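Udp-n-acetylglucosamine pyrophosphorylase (PDB 4BQH) probably catalyses the formation of UDP-N-acetylglucosamine and diphosphate from UTP and N-acetylglucosamine 1-phosphate, and is caught here with an allosteric inhibitor. Local coordinates at residues 363-366 with 367-371; 260-264 with 265-269; 456-459 with 460-464. All blocks are in the same frame, centred on the assembly; numbering follows the deposited sequence. Where two conformers were deposited one is given.

Interaction 1 (363-366 with 367-371); sequences SLHF and MSLAA
Met367 N donates to Ser363 O over 3.0 Å, the first of four successive i to i+4 backbone bonds that run on to Ala370 N and Phe366 O and wind residues 363-371 into the opening turns of helix 364-374. Phe366 lies one turn before Ala370, and its CG, set anti to the backbone nitrogen (chi1 178°), swings the ring alongside the helix so that the far half of one face is met by the methyl of Ala370. Ala370 CB stands 4.0 Å from the ring centroid, 19° off the ring normal, a CH-pi contact that a small side chain allows because it lets the ring lie close to the backbone. Phe407 packs on the same phenylalanine from a loop.

Ser363 is the N-cap: its OG accepts from Phe366 N at 2.8 Å, satisfying an amide that has no preceding turn to bond to, while His303 ND1 is a second partner of the hydroxyl. The helix follows strand 359-363 directly, so the cap marks the passage from the central mixed sheet of this GT-A-type nucleotidyltransferase into a helix.

On another side, Ser368 N donates to Leu364 O. In one of two Ser368 conformers OG also reaches that oxygen, at 3.1 Å from the opposite face of its plane, a less certain bond. Chi1 of -61° brings Met367 CG to 3.3 Å from Ser363 O; bends at chi2 and chi3 then direct SD and CE. This unbranched, apolar thioether suits the buried interface with Phe242 and Leu245 of helix 241-246. One turn after Met367, Ala371 touches the bound inhibitor.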
ATOM      1  N   SER A 363      -9.161 -10.177  -3.247  1.00  9.39           N
ATOM      2  CA  SER A 363     -10.268 -10.798  -2.521  1.00  9.53           C
ATOM      3  C   SER A 363      -9.766 -11.361  -1.186  1.00 10.01           C
ATOM      4  O   SER A 363      -8.590 -11.723  -1.026  1.00  9.49           O
ATOM      5  CB  SER A 363     -10.897 -11.939  -3.338  1.00  9.67           C
ATOM      6  OG  SER A 363     -10.000 -13.033  -3.452  1.00  9.99           O
ATOM      7  N   LEU A 364     -10.668 -11.486  -0.233  1.00  9.98           N
ATOM      8  CA  LEU A 364     -10.287 -12.124   1.019  1.00 11.80           C
ATOM      9  C   LEU A 364      -9.936 -13.599   0.793  1.00 11.74           C
ATOM     10  O   LEU A 364      -9.020 -14.122   1.422  1.00 11.27           O
ATOM     11  CB  LEU A 364     -11.386 -11.966   2.084  1.00 12.46           C
ATOM     12  CG  LEU A 364     -10.828 -12.172   3.505  1.00 13.00           C
ATOM     13  CD1 LEU A 364      -9.913 -11.030   3.936  1.00 14.76           C
ATOM     14  CD2 LEU A 364     -11.959 -12.300   4.516  1.00 14.11           C
ATOM     15  N   HIS A 365     -10.627 -14.256  -0.133  1.00 12.51           N
ATOM     16  CA  HIS A 365     -10.254 -15.617  -0.535  1.00 13.13           C
ATOM     17  C   HIS A 365      -8.822 -15.681  -1.011  1.00 11.97           C
ATOM     18  O   HIS A 365      -8.075 -16.587  -0.596  1.00 11.26           O
ATOM     19  CB  HIS A 365     -11.167 -16.145  -1.646  1.00 16.38           C
ATOM     20  CG  HIS A 365     -11.004 -17.633  -1.920  1.00 19.20           C
ATOM     21  ND1 HIS A 365     -11.748 -18.284  -2.830  1.00 22.67           N
ATOM     22  CD2 HIS A 365     -10.185 -18.595  -1.330  1.00 22.40           C
ATOM     23  CE1 HIS A 365     -11.395 -19.589  -2.857  1.00 22.59           C
ATOM     24  NE2 HIS A 365     -10.437 -19.778  -1.953  1.00 23.08           N
ATOM     25  N   PHE A 366      -8.422 -14.739  -1.880  1.00 10.46           N
ATOM     26  CA  PHE A 366      -7.012 -14.714  -2.312  1.00  9.39           C
ATOM     27  C   PHE A 366      -6.063 -14.503  -1.133  1.00  9.41           C
ATOM     28  O   PHE A 366      -5.021 -15.163  -1.058  1.00  8.88           O
ATOM     29  CB  PHE A 366      -6.732 -13.669  -3.414  1.00  9.46           C
ATOM     30  CG  PHE A 366      -5.280 -13.619  -3.813  1.00  9.20           C
ATOM     31  CD1 PHE A 366      -4.747 -14.602  -4.632  1.00  9.34           C
ATOM     32  CD2 PHE A 366      -4.421 -12.643  -3.296  1.00  9.59           C
ATOM     33  CE1 PHE A 366      -3.388 -14.596  -4.951  1.00  9.17           C
ATOM     34  CE2 PHE A 366      -3.071 -12.626  -3.656  1.00  9.06           C
ATOM     35  CZ  PHE A 366      -2.565 -13.599  -4.488  1.00  8.93           C
ATOM     36  N   MET A 367      -6.389 -13.561  -0.243  1.00  9.25           N
ATOM     37  CA  MET A 367      -5.492 -13.326   0.898  1.00  9.96           C
ATOM     38  C   MET A 367      -5.287 -14.613   1.699  1.00 10.74           C
ATOM     39  O   MET A 367      -4.175 -14.908   2.152  1.00 10.67           O
ATOM     40  CB  MET A 367      -6.011 -12.197   1.777  1.00 10.43           C
ATOM     41  CG  MET A 367      -6.121 -10.855   1.047  1.00 11.43           C
ATOM     42  SD  MET A 367      -4.615 -10.283   0.247  1.00 13.51           S
ATOM     43  CE  MET A 367      -3.601  -9.887   1.684  1.00 12.13           C
ATOM     44  N   SER A 368      -6.376 -15.349   1.907  1.00 10.92           N
ATOM     45  CA  SER A 368      -6.335 -16.643   2.598  0.50 11.16           C
ATOM     46  C   SER A 368      -5.502 -17.691   1.863  1.00 11.02           C
ATOM     47  O   SER A 368      -4.659 -18.367   2.450  1.00 10.72           O
ATOM     48  CB  SER A 368      -7.761 -17.180   2.765  0.50 11.89           C
ATOM     49  OG  SER A 368      -8.530 -16.309   3.572  0.50 12.77           O
ATOM     50  N   LEU A 369      -5.758 -17.856   0.575  1.00 10.73           N
ATOM     51  CA  LEU A 369      -5.115 -18.929  -0.167  1.00 10.47           C
ATOM     52  C   LEU A 369      -3.638 -18.605  -0.333  1.00 10.29           C
ATOM     53  O   LEU A 369      -2.799 -19.507  -0.270  1.00  9.78           O
ATOM     54  CB  LEU A 369      -5.772 -19.093  -1.554  1.00 10.83           C
ATOM     55  CG  LEU A 369      -5.250 -20.242  -2.445  1.00 11.48           C
ATOM     56  CD1 LEU A 369      -6.383 -20.797  -3.301  1.00 11.98           C
ATOM     57  CD2 LEU A 369      -4.179 -19.748  -3.396  1.00 11.40           C
ATOM     58  N   ALA A 370      -3.336 -17.335  -0.606  1.00 10.02           N
ATOM     59  CA  ALA A 370      -1.955 -16.911  -0.828  1.00  9.94           C
ATOM     60  C   ALA A 370      -1.172 -17.153   0.436  1.00 10.17           C
ATOM     61  O   ALA A 370      -0.024 -17.625   0.374  1.00 10.49           O
ATOM     62  CB  ALA A 370      -1.875 -15.433  -1.220  1.00  9.72           C
ATOM     63  N   ALA A 371      -1.772 -16.839   1.581  1.00 10.41           N
ATOM     64  CA  ALA A 371      -1.069 -17.089   2.858  1.00 10.91           C
ATOM     65  C   ALA A 371      -0.756 -18.571   3.053  1.00 11.89           C
ATOM     66  O   ALA A 371       0.383 -18.918   3.400  1.00 11.98           O
ATOM     67  CB  ALA A 371      -1.838 -16.526   4.040  1.00 11.42           C
TER

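Interaction 2 (260-264 with 265-269); sequences VKESL and LQHLR. With SO4 (sulfate ion), chain D.
A capping box opens helix 264-270, with Ser263 at the N-cap and Gln266 three residues on, each side chain serving the other's backbone amide. Ser263 OG accepts from Gln266 N at 3.1 Å, and Gln266 OE1 accepts in return from Ser263 N at 2.9 Å. The second bond is nearly straight, 170° at the hydrogen, and Ser263 N lies in the plane of the side-chain carbonyl, on a lone pair of OE1. Ser263 can do its part because chi1 of 63° holds OG between its own nitrogen and carbonyl carbon, directed at the first turn; serine is small enough to sit there. Glutamine suits the other position because its extended chain carries OE1 back past the helix start, where it also lies against Glu262 CB at 3.3 Å, the two side chains crossing at about a right angle.

His267 packs over the same turn. One face of its imidazole lies against the Ser263 carbonyl, with CD2 3.2 Å from Ser263 O, while its edge faces a sulfate ion that probably came from the crystallisation liquor. ND1 donates to sulfate O3 at 2.8 Å and more weakly to O2; Arg249 and His206 bind the same anion. At the far side of the ring NE2 is hydrogen-bonded to Thr251 OG1, and that hydroxyl also takes the N-H of Glu262; both ring nitrogens are thus engaged, which limits rotation of the imidazole. Glu262 turns its carboxylate to Lys270 in a salt bridge. Leu264, buried against His206 and Phe208 of strand 205-209, sends CD1 to 4.3 Å from Leu268 CG one turn later. Reciprocal side-chain to backbone bonding of this kind is the hallmark of the capping box at a helix N-terminus.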
ATOM      1  N   VAL A 260     -10.971 -18.838  21.707  1.00 31.10           N
ATOM      2  CA  VAL A 260      -9.610 -19.142  21.250  1.00 29.94           C
ATOM      3  C   VAL A 260      -9.132 -18.086  20.233  1.00 29.24           C
ATOM      4  O   VAL A 260      -9.933 -17.544  19.471  1.00 27.89           O
ATOM      5  CB  VAL A 260      -9.476 -20.568  20.655  1.00 30.19           C
ATOM      6  CG1 VAL A 260      -9.742 -21.622  21.728  1.00 31.11           C
ATOM      7  CG2 VAL A 260     -10.396 -20.767  19.454  1.00 30.74           C
ATOM      8  N   LYS A 261      -7.829 -17.808  20.234  1.00 27.51           N
ATOM      9  CA  LYS A 261      -7.257 -16.775  19.366  1.00 26.94           C
ATOM     10  C   LYS A 261      -7.450 -17.129  17.900  1.00 25.28           C
ATOM     11  O   LYS A 261      -7.251 -18.276  17.514  1.00 25.44           O
ATOM     12  CB  LYS A 261      -5.762 -16.617  19.637  1.00 27.94           C
ATOM     13  CG  LYS A 261      -5.427 -16.011  20.992  1.00 29.85           C
ATOM     14  CD  LYS A 261      -3.928 -15.812  21.118  1.00 32.01           C
ATOM     15  CE  LYS A 261      -3.595 -14.679  22.075  1.00 34.36           C
ATOM     16  NZ  LYS A 261      -2.135 -14.659  22.365  1.00 35.63           N
ATOM     17  N   GLU A 262      -7.839 -16.132  17.103  1.00 23.38           N
ATOM     18  CA  GLU A 262      -7.915 -16.249  15.643  1.00 22.09           C
ATOM     19  C   GLU A 262      -7.093 -15.128  14.986  1.00 18.94           C
ATOM     20  O   GLU A 262      -6.736 -14.133  15.634  1.00 17.44           O
ATOM     21  CB  GLU A 262      -9.363 -16.154  15.151  1.00 25.19           C
ATOM     22  CG  GLU A 262     -10.316 -17.211  15.710  1.00 28.81           C
ATOM     23  CD  GLU A 262     -11.772 -16.873  15.440  1.00 35.01           C
ATOM     24  OE1 GLU A 262     -12.067 -15.729  15.007  1.00 37.95           O
ATOM     25  OE2 GLU A 262     -12.635 -17.754  15.664  1.00 41.03           O
ATOM     26  N   SER A 263      -6.833 -15.289  13.694  1.00 16.64           N
ATOM     27  CA  SER A 263      -6.074 -14.281  12.938  1.00 14.78           C
ATOM     28  C   SER A 263      -6.908 -13.057  12.567  1.00 13.51           C
ATOM     29  O   SER A 263      -8.144 -13.090  12.588  1.00 12.94           O
ATOM     30  CB  SER A 263      -5.501 -14.904  11.668  1.00 15.31           C
ATOM     31  OG  SER A 263      -6.542 -15.347  10.812  1.00 14.61           O
ATOM     32  N   LEU A 264      -6.230 -11.961  12.225  1.00 12.23           N
ATOM     33  CA  LEU A 264      -6.934 -10.813  11.672  1.00 12.04           C
ATOM     34  C   LEU A 264      -7.714 -11.222  10.408  1.00 12.05           C
ATOM     35  O   LEU A 264      -8.828 -10.735  10.179  1.00 12.19           O
ATOM     36  CB  LEU A 264      -5.968  -9.655  11.351  1.00 11.45           C
ATOM     37  CG  LEU A 264      -6.589  -8.309  10.883  1.00 11.33           C
ATOM     38  CD1 LEU A 264      -7.741  -7.818  11.774  1.00 12.09           C
ATOM     39  CD2 LEU A 264      -5.492  -7.248  10.911  1.00 11.24           C
ATOM     40  N   LEU A 265      -7.132 -12.102   9.593  1.00 12.94           N
ATOM     41  CA  LEU A 265      -7.831 -12.633   8.418  1.00 13.68           C
ATOM     42  C   LEU A 265      -9.178 -13.259   8.806  1.00 13.52           C
ATOM     43  O   LEU A 265     -10.201 -12.947   8.215  1.00 12.83           O
ATOM     44  CB  LEU A 265      -6.961 -13.679   7.708  1.00 16.11           C
ATOM     45  CG  LEU A 265      -7.555 -14.308   6.461  1.00 17.75           C
ATOM     46  CD1 LEU A 265      -7.512 -13.294   5.341  1.00 18.59           C
ATOM     47  CD2 LEU A 265      -6.725 -15.532   6.083  1.00 18.44           C
ATOM     48  N   GLN A 266      -9.159 -14.137   9.806  1.00 14.12           N
ATOM     49  CA  GLN A 266     -10.390 -14.745  10.295  1.00 14.98           C
ATOM     50  C   GLN A 266     -11.354 -13.687  10.855  1.00 14.26           C
ATOM     51  O   GLN A 266     -12.547 -13.770  10.615  1.00 14.80           O
ATOM     52  CB  GLN A 266     -10.060 -15.813  11.341  1.00 17.40           C
ATOM     53  CG  GLN A 266      -9.358 -17.034  10.730  1.00 20.21           C
ATOM     54  CD  GLN A 266      -8.853 -18.021  11.783  1.00 22.35           C
ATOM     55  OE1 GLN A 266      -7.983 -17.700  12.595  1.00 23.19           O
ATOM     56  NE2 GLN A 266      -9.394 -19.239  11.757  1.00 25.45           N
ATOM     57  N   HIS A 267     -10.839 -12.694  11.582  1.00 13.95           N
ATOM     58  CA  HIS A 267     -11.674 -11.586  12.108  1.00 14.21           C
ATOM     59  C   HIS A 267     -12.337 -10.847  10.969  1.00 14.19           C
ATOM     60  O   HIS A 267     -13.517 -10.507  11.040  1.00 13.32           O
ATOM     61  CB  HIS A 267     -10.830 -10.619  12.921  1.00 15.71           C
ATOM     62  CG  HIS A 267     -10.360 -11.175  14.250  1.00 17.89           C
ATOM     63  ND1 HIS A 267      -9.779 -10.404  15.198  1.00 19.61           N
ATOM     64  CD2 HIS A 267     -10.445 -12.453  14.786  1.00 19.66           C
ATOM     65  CE1 HIS A 267      -9.469 -11.166  16.263  1.00 19.97           C
ATOM     66  NE2 HIS A 267      -9.883 -12.413  16.016  1.00 20.20           N
ATOM     67  N   LEU A 268     -11.583 -10.609   9.898  1.00 12.62           N
ATOM     68  CA  LEU A 268     -12.153  -9.888   8.738  1.00 13.65           C
ATOM     69  C   LEU A 268     -13.234 -10.695   8.020  1.00 13.51           C
ATOM     70  O   LEU A 268     -14.243 -10.142   7.594  1.00 13.86           O
ATOM     71  CB  LEU A 268     -11.044  -9.508   7.751  1.00 14.46           C
ATOM     72  CG  LEU A 268     -10.000  -8.500   8.239  1.00 15.61           C
ATOM     73  CD1 LEU A 268      -8.907  -8.361   7.178  1.00 16.40           C
ATOM     74  CD2 LEU A 268     -10.599  -7.154   8.606  1.00 15.46           C
ATOM     75  N   ARG A 269     -13.026 -11.999   7.899  1.00 14.25           N
ATOM     76  CA  ARG A 269     -14.042 -12.860   7.287  1.00 16.61           C
ATOM     77  C   ARG A 269     -15.352 -12.759   8.080  1.00 17.22           C
ATOM     78  O   ARG A 269     -16.424 -12.616   7.498  1.00 16.33           O
ATOM     79  CB  ARG A 269     -13.560 -14.308   7.242  1.00 18.04           C
ATOM     80  CG  ARG A 269     -14.545 -15.259   6.571  1.00 22.67           C
ATOM     81  CD  ARG A 269     -13.977 -16.670   6.513  1.00 25.57           C
ATOM     82  NE  ARG A 269     -12.704 -16.719   5.790  1.00 30.59           N
ATOM     83  CZ  ARG A 269     -11.530 -17.039   6.336  1.00 32.77           C
ATOM     84  NH1 ARG A 269     -11.438 -17.359   7.626  1.00 36.11           N
ATOM     85  NH2 ARG A 269     -10.441 -17.055   5.583  1.00 34.54           N
TER
HETATM   86  S   SO4 D1540      -9.015  -7.174  16.048  1.00 24.62           S
HETATM   87  O1  SO4 D1540      -8.213  -6.026  15.579  1.00 22.65           O
HETATM   88  O2  SO4 D1540      -8.136  -8.308  16.442  1.00 25.52           O
HETATM   89  O3  SO4 D1540      -9.907  -7.608  14.956  1.00 22.22           O
HETATM   90  O4  SO4 D1540      -9.765  -6.778  17.268  1.00 23.51           O

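Interaction 3 (456-459 with 460-464); sequences LSQH and TRWLI
Chi1 of -176° sets Gln458 CG anti to the backbone nitrogen, and the chain then runs fully extended, while Trp462 CG, anti to its carbonyl carbon, turns the indole back toward the preceding turn; the two meet with their amide and ring planes 44° apart. Gln458 CD lies 3.6 Å from Trp462 CZ2. Water 1 ties their polar ends together, accepting from Gln458 NE2 at 2.9 Å and from Trp462 NE1 at 2.8 Å, the latter from the indole edge and in its plane.

His459 lies side by side with the indole, pointing the same way. Its CD2 sits 3.5 Å from Trp462 CZ3 over one face, the planes 34° apart, an oblique aromatic pair. Gln458 O lies over a face of the same indole.

All this belongs to the long helix 448-471, whose i to i+4 bonds run through the contact. Leu456 O accepts twice from Thr460, from N and from OG1, the latter at 2.7 Å from above the carbonyl plane. Threonine suits this buried place because its one hydroxyl donates to Leu456 O and accepts from Ala502 N of strand 501-504.

Arg461, bent at chi3, folds its guanidinium over the backbone, one face over Ser457 O and Gln458 CA, with NH2 3.3 Å from Gln458 CA. That same NH2 forms a salt bridge with Asp432.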
ATOM      1  N   LEU A 456      -1.257  19.353  -5.822  1.00 12.58           N
ATOM      2  CA  LEU A 456      -1.809  20.654  -6.232  1.00 13.66           C
ATOM      3  C   LEU A 456      -2.252  20.679  -7.688  1.00 14.20           C
ATOM      4  O   LEU A 456      -3.312  21.205  -8.027  1.00 14.59           O
ATOM      5  CB  LEU A 456      -0.817  21.782  -5.936  1.00 14.01           C
ATOM      6  CG  LEU A 456      -0.383  21.963  -4.488  1.00 15.65           C
ATOM      7  CD1 LEU A 456       0.392  23.268  -4.354  1.00 16.95           C
ATOM      8  CD2 LEU A 456      -1.553  21.938  -3.525  1.00 16.19           C
ATOM      9  N   SER A 457      -1.472  20.064  -8.572  1.00 14.38           N
ATOM     10  CA  SER A 457      -1.857  20.027  -9.970  1.00 14.82           C
ATOM     11  C   SER A 457      -3.170  19.307 -10.210  1.00 14.48           C
ATOM     12  O   SER A 457      -3.964  19.702 -11.078  1.00 14.29           O
ATOM     13  CB  SER A 457      -0.756  19.389 -10.822  1.00 15.98           C
ATOM     14  OG  SER A 457       0.273  20.341 -10.987  1.00 19.90           O
ATOM     15  N   GLN A 458      -3.400  18.260  -9.434  1.00 13.74           N
ATOM     16  CA  GLN A 458      -4.630  17.498  -9.530  1.00 14.59           C
ATOM     17  C   GLN A 458      -5.818  18.317  -9.010  1.00 13.87           C
ATOM     18  O   GLN A 458      -6.862  18.380  -9.658  1.00 13.85           O
ATOM     19  CB  GLN A 458      -4.511  16.217  -8.704  1.00 15.18           C
ATOM     20  CG  GLN A 458      -5.744  15.361  -8.873  1.00 16.44           C
ATOM     21  CD  GLN A 458      -5.692  14.087  -8.064  1.00 17.81           C
ATOM     22  OE1 GLN A 458      -5.143  14.046  -6.954  1.00 20.08           O
ATOM     23  NE2 GLN A 458      -6.287  13.052  -8.602  1.00 18.49           N
ATOM     24  N   HIS A 459      -5.645  18.938  -7.848  1.00 12.68           N
ATOM     25  CA  HIS A 459      -6.739  19.748  -7.265  1.00 12.98           C
ATOM     26  C   HIS A 459      -7.085  20.928  -8.136  1.00 13.54           C
ATOM     27  O   HIS A 459      -8.250  21.331  -8.231  1.00 12.91           O
ATOM     28  CB  HIS A 459      -6.384  20.179  -5.853  1.00 13.11           C
ATOM     29  CG  HIS A 459      -6.263  19.022  -4.902  1.00 13.81           C
ATOM     30  ND1 HIS A 459      -5.769  19.152  -3.666  1.00 13.49           N
ATOM     31  CD2 HIS A 459      -6.518  17.659  -5.088  1.00 14.06           C
ATOM     32  CE1 HIS A 459      -5.778  17.953  -3.065  1.00 13.83           C
ATOM     33  NE2 HIS A 459      -6.213  17.040  -3.949  1.00 13.95           N
ATOM     34  N   THR A 460      -6.066  21.484  -8.784  1.00 12.76           N
ATOM     35  CA  THR A 460      -6.241  22.591  -9.713  1.00 13.78           C
ATOM     36  C   THR A 460      -7.097  22.173 -10.882  1.00 13.80           C
ATOM     37  O   THR A 460      -7.966  22.918 -11.305  1.00 14.06           O
ATOM     38  CB  THR A 460      -4.891  23.151 -10.207  1.00 13.54           C
ATOM     39  OG1 THR A 460      -4.120  23.579  -9.080  1.00 14.02           O
ATOM     40  CG2 THR A 460      -5.096  24.340 -11.136  1.00 15.22           C
ATOM     41  N   ARG A 461      -6.857  20.973 -11.414  1.00 14.13           N
ATOM     42  CA  ARG A 461      -7.702  20.466 -12.466  1.00 15.57           C
ATOM     43  C   ARG A 461      -9.144  20.312 -11.983  1.00 14.70           C
ATOM     44  O   ARG A 461     -10.072  20.632 -12.720  1.00 14.77           O
ATOM     45  CB  ARG A 461      -7.187  19.121 -13.018  1.00 17.04           C
ATOM     46  CG  ARG A 461      -5.965  19.267 -13.922  1.00 18.83           C
ATOM     47  CD  ARG A 461      -5.494  17.933 -14.521  1.00 20.88           C
ATOM     48  NE  ARG A 461      -5.077  16.927 -13.525  1.00 20.76           N
ATOM     49  CZ  ARG A 461      -3.833  16.777 -13.068  1.00 21.23           C
ATOM     50  NH1 ARG A 461      -2.865  17.577 -13.494  1.00 23.62           N
ATOM     51  NH2 ARG A 461      -3.550  15.823 -12.192  1.00 21.29           N
ATOM     52  N   TRP A 462      -9.339  19.826 -10.754  1.00 13.93           N
ATOM     53  CA  TRP A 462     -10.701  19.605 -10.281  1.00 14.25           C
ATOM     54  C   TRP A 462     -11.446  20.905 -10.175  1.00 14.13           C
ATOM     55  O   TRP A 462     -12.628  20.996 -10.546  1.00 14.06           O
ATOM     56  CB  TRP A 462     -10.737  18.971  -8.911  1.00 14.17           C
ATOM     57  CG  TRP A 462     -10.209  17.588  -8.815  1.00 14.86           C
ATOM     58  CD1 TRP A 462      -9.931  16.693  -9.848  1.00 15.84           C
ATOM     59  CD2 TRP A 462      -9.959  16.858  -7.588  1.00 15.37           C
ATOM     60  NE1 TRP A 462      -9.467  15.501  -9.334  1.00 16.69           N
ATOM     61  CE2 TRP A 462      -9.484  15.532  -7.985  1.00 15.37           C
ATOM     62  CE3 TRP A 462     -10.072  17.162  -6.231  1.00 14.88           C
ATOM     63  CZ2 TRP A 462      -9.141  14.575  -7.053  1.00 15.21           C
ATOM     64  CZ3 TRP A 462      -9.707  16.193  -5.297  1.00 15.27           C
ATOM     65  CH2 TRP A 462      -9.238  14.927  -5.708  1.00 14.69           C
ATOM     66  N   LEU A 463     -10.760  21.919  -9.652  1.00 14.15           N
ATOM     67  CA  LEU A 463     -11.406  23.219  -9.441  1.00 14.67           C
ATOM     68  C   LEU A 463     -11.750  23.905 -10.766  1.00 15.35           C
ATOM     69  O   LEU A 463     -12.855  24.453 -10.907  1.00 15.52           O
ATOM     70  CB  LEU A 463     -10.513  24.110  -8.568  1.00 14.18           C
ATOM     71  CG  LEU A 463     -11.108  25.487  -8.247  1.00 14.25           C
ATOM     72  CD1 LEU A 463     -12.485  25.337  -7.603  1.00 14.36           C
ATOM     73  CD2 LEU A 463     -10.152  26.252  -7.332  1.00 13.82           C
ATOM     74  N   ILE A 464     -10.830  23.851 -11.737  1.00 15.75           N
ATOM     75  CA  ILE A 464     -11.082  24.406 -13.088  1.00 18.02           C
ATOM     76  C   ILE A 464     -12.289  23.719 -13.727  1.00 18.05           C
ATOM     77  O   ILE A 464     -13.180  24.386 -14.248  1.00 17.86           O
ATOM     78  CB  ILE A 464      -9.842  24.355 -14.002  1.00 18.51           C
ATOM     79  CG1 ILE A 464      -8.810  25.345 -13.493  1.00 19.94           C
ATOM     80  CG2 ILE A 464     -10.179  24.718 -15.460  1.00 19.39           C
ATOM     81  CD1 ILE A 464      -7.450  25.204 -14.126  1.00 20.97           C
TER
HETATM   82  O   HOH W   1      -8.333  13.269 -10.671  1.00 28.64           O

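Along the chain the order is interaction 2, interaction 1, interaction 3, each a local contact in or at the start of a helix. Interactions 1 and 2 are neighbours, their centres 13 Å apart: helix 264-270 packs on helix 364-374, with Leu265 on Leu364 and Met367. The strands that follow the first helix and precede the second, 275-280 and 359-363, pair antiparallel in the central mixed sheet. Interaction 3, on helix 448-471, lies on the opposite side of the chain's centre, about 37 Å from interaction 1 and 42 Å from interaction 2 between centres. The inhibitor lies about 8 Å from the side chains of Ala370 (interaction 1) and Leu265 (interaction 2), beside this neighbouring pair.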